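Local coordinates for M152 protein (Murid herpesvirus 1, PDB 4G59) that probably acts as a viral immunoevasin with an MHC class I-like fold, helping the virus escape NK- and T-cell recognition by retaining host surface ligands inside the infected cell, at residues Phe25-Ile39 against Glu70-Tyr82. Sequence-based numbering, arbitrary orientation.
Sequences FISYREGPEMFRHSI and ESAFFVEQERFVY
His-37 is locked between Phe-74 and Glu-78 where a beta hairpin (25-31 and 34-39) lies under helix 70-82. Its CB sits over the centre of the Phe-74 ring, 3.5 Å from the centroid. CG, beside the backbone N at chi1 -56°, carries the imidazole back along Phe-74, so that Phe-74 CB in turn covers the imidazole face at 3.7 Å from its centroid; the two rings slide past each other with little overlap, in a reciprocal CH-pi pair. Phe-74 O lies above CE1 on that same face. At the ring edge ND1 shares a 2.6 Å hydrogen bond with Ser-27 OG on the neighbouring strand, and NE2 donates to Glu-78 OE1 at 2.8 Å. The oxygen accepts on its anti lone pair, nearly in the imidazole plane. Gripped at both nitrogens, the ring cannot easily rotate. Glu-78 reaches it by an extended chain whose CG lies over one face of Phe-35, 3.6 Å from the centroid, with the carboxylate stacked nearly parallel to that ring. Val-81 CB meets the Phe-35 edge, while Val-81 CG1 rests 3.5 Å from Arg-29 CD. Toward the other end, Ile-39 CG1 touches Phe-74 CZ at 3.7 Å, and the Phe-25 ring meets Glu-70 CB at its edge. Tyr-28, Pro-32 and Met-34 of the hairpin pack against another protein's chain. Helix 68-89 is one of the helical walls laid across the antiparallel sheet of an MHC class I-like platform, with helix 161-178 in the other. Strand 95-103 continues the sheet beside Phe-25, Ser-27 and Arg-29, and its Tyr-99 OH hydrogen-bonds to Gln-77 OE1; from helix 161-178, Arg-167 and Trp-168 hold the Glu-70 carboxylate.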
loop_
_atom_site.group_PDB
_atom_site.type_symbol
_atom_site.label_atom_id
_atom_site.label_comp_id
_atom_site.label_asym_id
_atom_site.label_seq_id
_atom_site.Cartn_x
_atom_site.Cartn_y
_atom_site.Cartn_z
ATOM N N PHE B 25 -14.116 8.040 3.605
ATOM C CA PHE B 25 -14.587 6.919 2.791
ATOM C C PHE B 25 -13.741 6.872 1.535
ATOM O O PHE B 25 -13.744 7.837 0.744
ATOM C CB PHE B 25 -16.054 7.093 2.411
ATOM C CG PHE B 25 -17.005 7.052 3.581
ATOM C CD1 PHE B 25 -17.718 5.903 3.870
ATOM C CD2 PHE B 25 -17.187 8.166 4.401
ATOM C CE1 PHE B 25 -18.589 5.852 4.942
ATOM C CE2 PHE B 25 -18.066 8.112 5.486
ATOM C CZ PHE B 25 -18.759 6.950 5.754
ATOM N N ILE B 26 -13.010 5.774 1.336
ATOM C CA ILE B 26 -12.134 5.694 0.166
ATOM C C ILE B 26 -12.583 4.636 -0.831
ATOM O O ILE B 26 -12.908 3.502 -0.448
ATOM C CB ILE B 26 -10.659 5.477 0.540
ATOM C CG1 ILE B 26 -10.106 6.723 1.237
ATOM C CG2 ILE B 26 -9.816 5.249 -0.691
ATOM C CD1 ILE B 26 -8.816 6.475 1.971
ATOM N N SER B 27 -12.623 5.016 -2.110
ATOM C CA SER B 27 -12.982 4.082 -3.164
ATOM C C SER B 27 -11.953 4.109 -4.282
ATOM O O SER B 27 -11.676 5.160 -4.903
ATOM C CB SER B 27 -14.389 4.347 -3.687
ATOM O OG SER B 27 -15.341 3.825 -2.794
ATOM N N TYR B 28 -11.392 2.931 -4.515
ATOM C CA TYR B 28 -10.340 2.736 -5.489
ATOM C C TYR B 28 -10.830 1.757 -6.527
ATOM O O TYR B 28 -11.049 0.561 -6.222
ATOM C CB TYR B 28 -9.116 2.138 -4.788
ATOM C CG TYR B 28 -8.007 1.673 -5.719
ATOM C CD1 TYR B 28 -7.619 2.432 -6.813
ATOM C CD2 TYR B 28 -7.315 0.488 -5.471
ATOM C CE1 TYR B 28 -6.604 2.017 -7.649
ATOM C CE2 TYR B 28 -6.284 0.072 -6.311
ATOM C CZ TYR B 28 -5.940 0.842 -7.393
ATOM O OH TYR B 28 -4.921 0.426 -8.232
ATOM N N ARG B 29 -10.996 2.248 -7.750
ATOM C CA ARG B 29 -11.326 1.370 -8.859
ATOM C C ARG B 29 -10.052 0.905 -9.529
ATOM O O ARG B 29 -9.312 1.697 -10.115
ATOM C CB ARG B 29 -12.221 2.054 -9.881
ATOM C CG ARG B 29 -12.673 1.091 -10.957
ATOM C CD ARG B 29 -13.509 1.768 -12.011
ATOM N NE ARG B 29 -14.210 0.764 -12.800
ATOM C CZ ARG B 29 -13.702 0.184 -13.882
ATOM N NH1 ARG B 29 -12.485 0.513 -14.324
ATOM N NH2 ARG B 29 -14.417 -0.729 -14.522
ATOM N N GLU B 30 -9.827 -0.395 -9.445
ATOM C CA GLU B 30 -8.612 -1.031 -9.921
ATOM C C GLU B 30 -8.828 -1.581 -11.331
ATOM O O GLU B 30 -7.960 -1.471 -12.210
ATOM C CB GLU B 30 -8.295 -2.171 -8.964
ATOM C CG GLU B 30 -7.023 -2.888 -9.218
ATOM C CD GLU B 30 -6.870 -4.053 -8.284
ATOM O OE1 GLU B 30 -7.902 -4.692 -7.978
ATOM O OE2 GLU B 30 -5.728 -4.326 -7.856
ATOM N N GLY B 31 -9.990 -2.199 -11.525
ATOM C CA GLY B 31 -10.384 -2.701 -12.824
ATOM C C GLY B 31 -11.885 -2.915 -12.900
ATOM O O GLY B 31 -12.618 -2.452 -12.034
ATOM N N PRO B 32 -12.346 -3.613 -13.950
ATOM C CA PRO B 32 -13.773 -3.908 -14.142
ATOM C C PRO B 32 -14.360 -4.613 -12.931
ATOM O O PRO B 32 -13.902 -5.697 -12.602
ATOM C CB PRO B 32 -13.765 -4.861 -15.337
ATOM C CG PRO B 32 -12.534 -4.439 -16.135
ATOM C CD PRO B 32 -11.514 -4.072 -15.082
ATOM N N GLU B 33 -15.342 -3.999 -12.281
ATOM C CA GLU B 33 -15.938 -4.555 -11.064
ATOM C C GLU B 33 -14.906 -4.962 -10.006
ATOM O O GLU B 33 -15.108 -5.931 -9.258
ATOM C CB GLU B 33 -16.872 -5.716 -11.402
ATOM C CG GLU B 33 -18.050 -5.286 -12.254
ATOM C CD GLU B 33 -18.976 -6.422 -12.596
ATOM O OE1 GLU B 33 -18.751 -7.557 -12.134
ATOM O OE2 GLU B 33 -19.949 -6.169 -13.331
ATOM N N MET B 34 -13.808 -4.209 -9.953
ATOM C CA MET B 34 -12.752 -4.453 -8.977
ATOM C C MET B 34 -12.476 -3.185 -8.176
ATOM O O MET B 34 -11.747 -2.291 -8.625
ATOM C CB MET B 34 -11.482 -4.968 -9.653
ATOM C CG MET B 34 -11.677 -6.272 -10.383
ATOM S SD MET B 34 -11.609 -7.726 -9.328
ATOM C CE MET B 34 -9.848 -7.740 -9.019
ATOM N N PHE B 35 -13.074 -3.122 -6.988
ATOM C CA PHE B 35 -12.945 -1.965 -6.119
ATOM C C PHE B 35 -12.389 -2.361 -4.748
ATOM O O PHE B 35 -12.674 -3.446 -4.224
ATOM C CB PHE B 35 -14.309 -1.266 -5.925
ATOM C CG PHE B 35 -14.896 -0.682 -7.192
ATOM C CD1 PHE B 35 -14.851 0.685 -7.423
ATOM C CD2 PHE B 35 -15.502 -1.501 -8.144
ATOM C CE1 PHE B 35 -15.392 1.226 -8.595
ATOM C CE2 PHE B 35 -16.053 -0.965 -9.323
ATOM C CZ PHE B 35 -15.997 0.387 -9.547
ATOM N N ARG B 36 -11.578 -1.484 -4.170
ATOM C CA ARG B 36 -11.244 -1.630 -2.769
ATOM C C ARG B 36 -11.913 -0.454 -2.075
ATOM O O ARG B 36 -11.634 0.704 -2.400
ATOM C CB ARG B 36 -9.734 -1.617 -2.543
ATOM C CG ARG B 36 -9.307 -1.943 -1.087
ATOM C CD ARG B 36 -7.900 -1.428 -0.784
ATOM N NE ARG B 36 -7.890 0.023 -0.925
ATOM C CZ ARG B 36 -6.835 0.739 -1.294
ATOM N NH1 ARG B 36 -5.684 0.124 -1.550
ATOM N NH2 ARG B 36 -6.932 2.072 -1.409
ATOM N N HIS B 37 -12.826 -0.749 -1.155
ATOM C CA HIS B 37 -13.455 0.293 -0.346
ATOM C C HIS B 37 -12.929 0.227 1.099
ATOM O O HIS B 37 -12.613 -0.854 1.615
ATOM C CB HIS B 37 -14.987 0.139 -0.345
ATOM C CG HIS B 37 -15.611 0.128 -1.712
ATOM N ND1 HIS B 37 -15.688 1.254 -2.512
ATOM C CD2 HIS B 37 -16.235 -0.862 -2.396
ATOM C CE1 HIS B 37 -16.319 0.949 -3.632
ATOM N NE2 HIS B 37 -16.657 -0.329 -3.590
ATOM N N SER B 38 -12.837 1.384 1.751
ATOM C CA SER B 38 -12.375 1.424 3.135
ATOM C C SER B 38 -12.877 2.662 3.846
ATOM O O SER B 38 -13.019 3.732 3.239
ATOM C CB SER B 38 -10.858 1.437 3.204
ATOM O OG SER B 38 -10.396 2.643 2.634
ATOM N N ILE B 39 -13.152 2.513 5.138
ATOM C CA ILE B 39 -13.465 3.672 5.977
ATOM C C ILE B 39 -12.432 3.778 7.102
ATOM O O ILE B 39 -11.989 2.752 7.648
ATOM C CB ILE B 39 -14.837 3.536 6.618
ATOM C CG1 ILE B 39 -15.903 3.300 5.555
ATOM C CG2 ILE B 39 -15.151 4.763 7.456
ATOM C CD1 ILE B 39 -17.144 2.634 6.106
ATOM N N GLU B 70 -23.396 3.087 4.640
ATOM C CA GLU B 70 -22.062 3.081 4.041
ATOM C C GLU B 70 -21.958 2.100 2.875
ATOM O O GLU B 70 -21.399 2.448 1.829
ATOM C CB GLU B 70 -20.943 2.871 5.082
ATOM C CG GLU B 70 -21.293 2.000 6.271
ATOM C CD GLU B 70 -21.930 2.753 7.428
ATOM O OE1 GLU B 70 -21.364 3.757 7.891
ATOM O OE2 GLU B 70 -22.994 2.313 7.899
ATOM N N SER B 71 -22.526 0.906 3.030
ATOM C CA SER B 71 -22.585 -0.056 1.912
ATOM C C SER B 71 -23.296 0.545 0.717
ATOM O O SER B 71 -22.830 0.422 -0.419
ATOM C CB SER B 71 -23.274 -1.354 2.322
ATOM O OG SER B 71 -22.328 -2.314 2.737
ATOM N N ALA B 72 -24.409 1.225 0.977
ATOM C CA ALA B 72 -25.123 1.909 -0.092
ATOM C C ALA B 72 -24.260 3.013 -0.720
ATOM O O ALA B 72 -24.327 3.230 -1.918
ATOM C CB ALA B 72 -26.467 2.456 0.394
ATOM N N PHE B 73 -23.451 3.702 0.079
ATOM C CA PHE B 73 -22.567 4.744 -0.447
ATOM C C PHE B 73 -21.545 4.146 -1.415
ATOM O O PHE B 73 -21.292 4.688 -2.503
ATOM C CB PHE B 73 -21.857 5.474 0.708
ATOM C CG PHE B 73 -20.894 6.567 0.259
ATOM C CD1 PHE B 73 -21.352 7.836 -0.057
ATOM C CD2 PHE B 73 -19.525 6.320 0.171
ATOM C CE1 PHE B 73 -20.465 8.846 -0.471
ATOM C CE2 PHE B 73 -18.625 7.338 -0.237
ATOM C CZ PHE B 73 -19.102 8.588 -0.551
ATOM N N PHE B 74 -20.973 3.014 -1.018
ATOM C CA PHE B 74 -19.971 2.344 -1.834
ATOM C C PHE B 74 -20.577 1.736 -3.078
ATOM O O PHE B 74 -19.929 1.705 -4.132
ATOM C CB PHE B 74 -19.247 1.255 -1.043
ATOM C CG PHE B 74 -18.295 1.785 -0.014
ATOM C CD1 PHE B 74 -17.423 2.826 -0.324
ATOM C CD2 PHE B 74 -18.268 1.236 1.271
ATOM C CE1 PHE B 74 -16.535 3.318 0.627
ATOM C CE2 PHE B 74 -17.379 1.711 2.230
ATOM C CZ PHE B 74 -16.521 2.759 1.910
ATOM N N VAL B 75 -21.801 1.219 -2.951
ATOM C CA VAL B 75 -22.547 0.754 -4.123
ATOM C C VAL B 75 -22.715 1.904 -5.105
ATOM O O VAL B 75 -22.563 1.717 -6.316
ATOM C CB VAL B 75 -23.898 0.102 -3.742
ATOM C CG1 VAL B 75 -24.840 0.039 -4.944
ATOM C CG2 VAL B 75 -23.651 -1.290 -3.194
ATOM N N GLU B 76 -22.972 3.101 -4.582
ATOM C CA GLU B 76 -23.071 4.278 -5.439
ATOM C C GLU B 76 -21.740 4.596 -6.094
ATOM O O GLU B 76 -21.706 4.892 -7.287
ATOM C CB GLU B 76 -23.597 5.496 -4.679
ATOM C CG GLU B 76 -23.493 6.833 -5.441
ATOM C CD GLU B 76 -24.281 6.873 -6.762
ATOM O OE1 GLU B 76 -25.107 5.969 -7.005
ATOM O OE2 GLU B 76 -24.069 7.816 -7.562
ATOM N N GLN B 77 -20.642 4.528 -5.334
ATOM C CA GLN B 77 -19.328 4.828 -5.914
ATOM C C GLN B 77 -19.005 3.855 -7.041
ATOM O O GLN B 77 -18.381 4.233 -8.019
ATOM C CB GLN B 77 -18.198 4.809 -4.872
ATOM C CG GLN B 77 -18.350 5.791 -3.711
ATOM C CD GLN B 77 -18.655 7.217 -4.137
ATOM O OE1 GLN B 77 -17.949 7.812 -4.957
ATOM N NE2 GLN B 77 -19.704 7.782 -3.554
ATOM N N GLU B 78 -19.448 2.610 -6.918
ATOM C CA GLU B 78 -19.149 1.633 -7.952
ATOM C C GLU B 78 -19.826 1.991 -9.281
ATOM O O GLU B 78 -19.187 1.980 -10.343
ATOM C CB GLU B 78 -19.478 0.210 -7.483
ATOM C CG GLU B 78 -18.515 -0.288 -6.416
ATOM C CD GLU B 78 -18.618 -1.762 -6.143
ATOM O OE1 GLU B 78 -18.080 -2.199 -5.109
ATOM O OE2 GLU B 78 -19.205 -2.497 -6.961
ATOM N N ARG B 79 -21.114 2.322 -9.202
ATOM C CA ARG B 79 -21.851 2.887 -10.322
ATOM C C ARG B 79 -21.211 4.184 -10.833
ATOM O O ARG B 79 -20.919 4.307 -12.019
ATOM C CB ARG B 79 -23.300 3.168 -9.913
ATOM C CG ARG B 79 -24.239 3.304 -11.093
ATOM C CD ARG B 79 -25.482 4.100 -10.759
ATOM N NE ARG B 79 -25.182 5.392 -10.144
ATOM C CZ ARG B 79 -24.807 6.477 -10.812
ATOM N NH1 ARG B 79 -24.673 6.432 -12.126
ATOM N NH2 ARG B 79 -24.556 7.607 -10.166
ATOM N N PHE B 80 -20.998 5.147 -9.941
ATOM C CA PHE B 80 -20.490 6.457 -10.348
ATOM C C PHE B 80 -19.144 6.379 -11.069
ATOM O O PHE B 80 -18.940 7.015 -12.101
ATOM C CB PHE B 80 -20.382 7.393 -9.134
ATOM C CG PHE B 80 -19.594 8.665 -9.406
ATOM C CD1 PHE B 80 -20.053 9.613 -10.313
ATOM C CD2 PHE B 80 -18.395 8.915 -8.735
ATOM C CE1 PHE B 80 -19.316 10.794 -10.554
ATOM C CE2 PHE B 80 -17.657 10.087 -8.967
ATOM C CZ PHE B 80 -18.116 11.030 -9.880
ATOM N N VAL B 81 -18.223 5.604 -10.507
ATOM C CA VAL B 81 -16.857 5.517 -11.025
ATOM C C VAL B 81 -16.845 4.744 -12.346
ATOM O O VAL B 81 -16.013 5.016 -13.227
ATOM C CB VAL B 81 -15.883 4.893 -9.970
ATOM C CG1 VAL B 81 -14.498 4.729 -10.539
ATOM C CG2 VAL B 81 -15.822 5.756 -8.710
ATOM N N TYR B 82 -17.778 3.798 -12.487
ATOM C CA TYR B 82 -17.929 3.054 -13.736
ATOM C C TYR B 82 -18.376 3.969 -14.879
ATOM O O TYR B 82 -17.749 3.976 -15.940
ATOM C CB TYR B 82 -18.897 1.879 -13.573
ATOM C CG TYR B 82 -19.333 1.263 -14.886
ATOM C CD1 TYR B 82 -18.464 0.476 -15.630
ATOM C CD2 TYR B 82 -20.615 1.466 -15.383
ATOM C CE1 TYR B 82 -18.858 -0.088 -16.833
ATOM C CE2 TYR B 82 -21.015 0.907 -16.584
ATOM C CZ TYR B 82 -20.131 0.134 -17.304
ATOM O OH TYR B 82 -20.514 -0.423 -18.501
#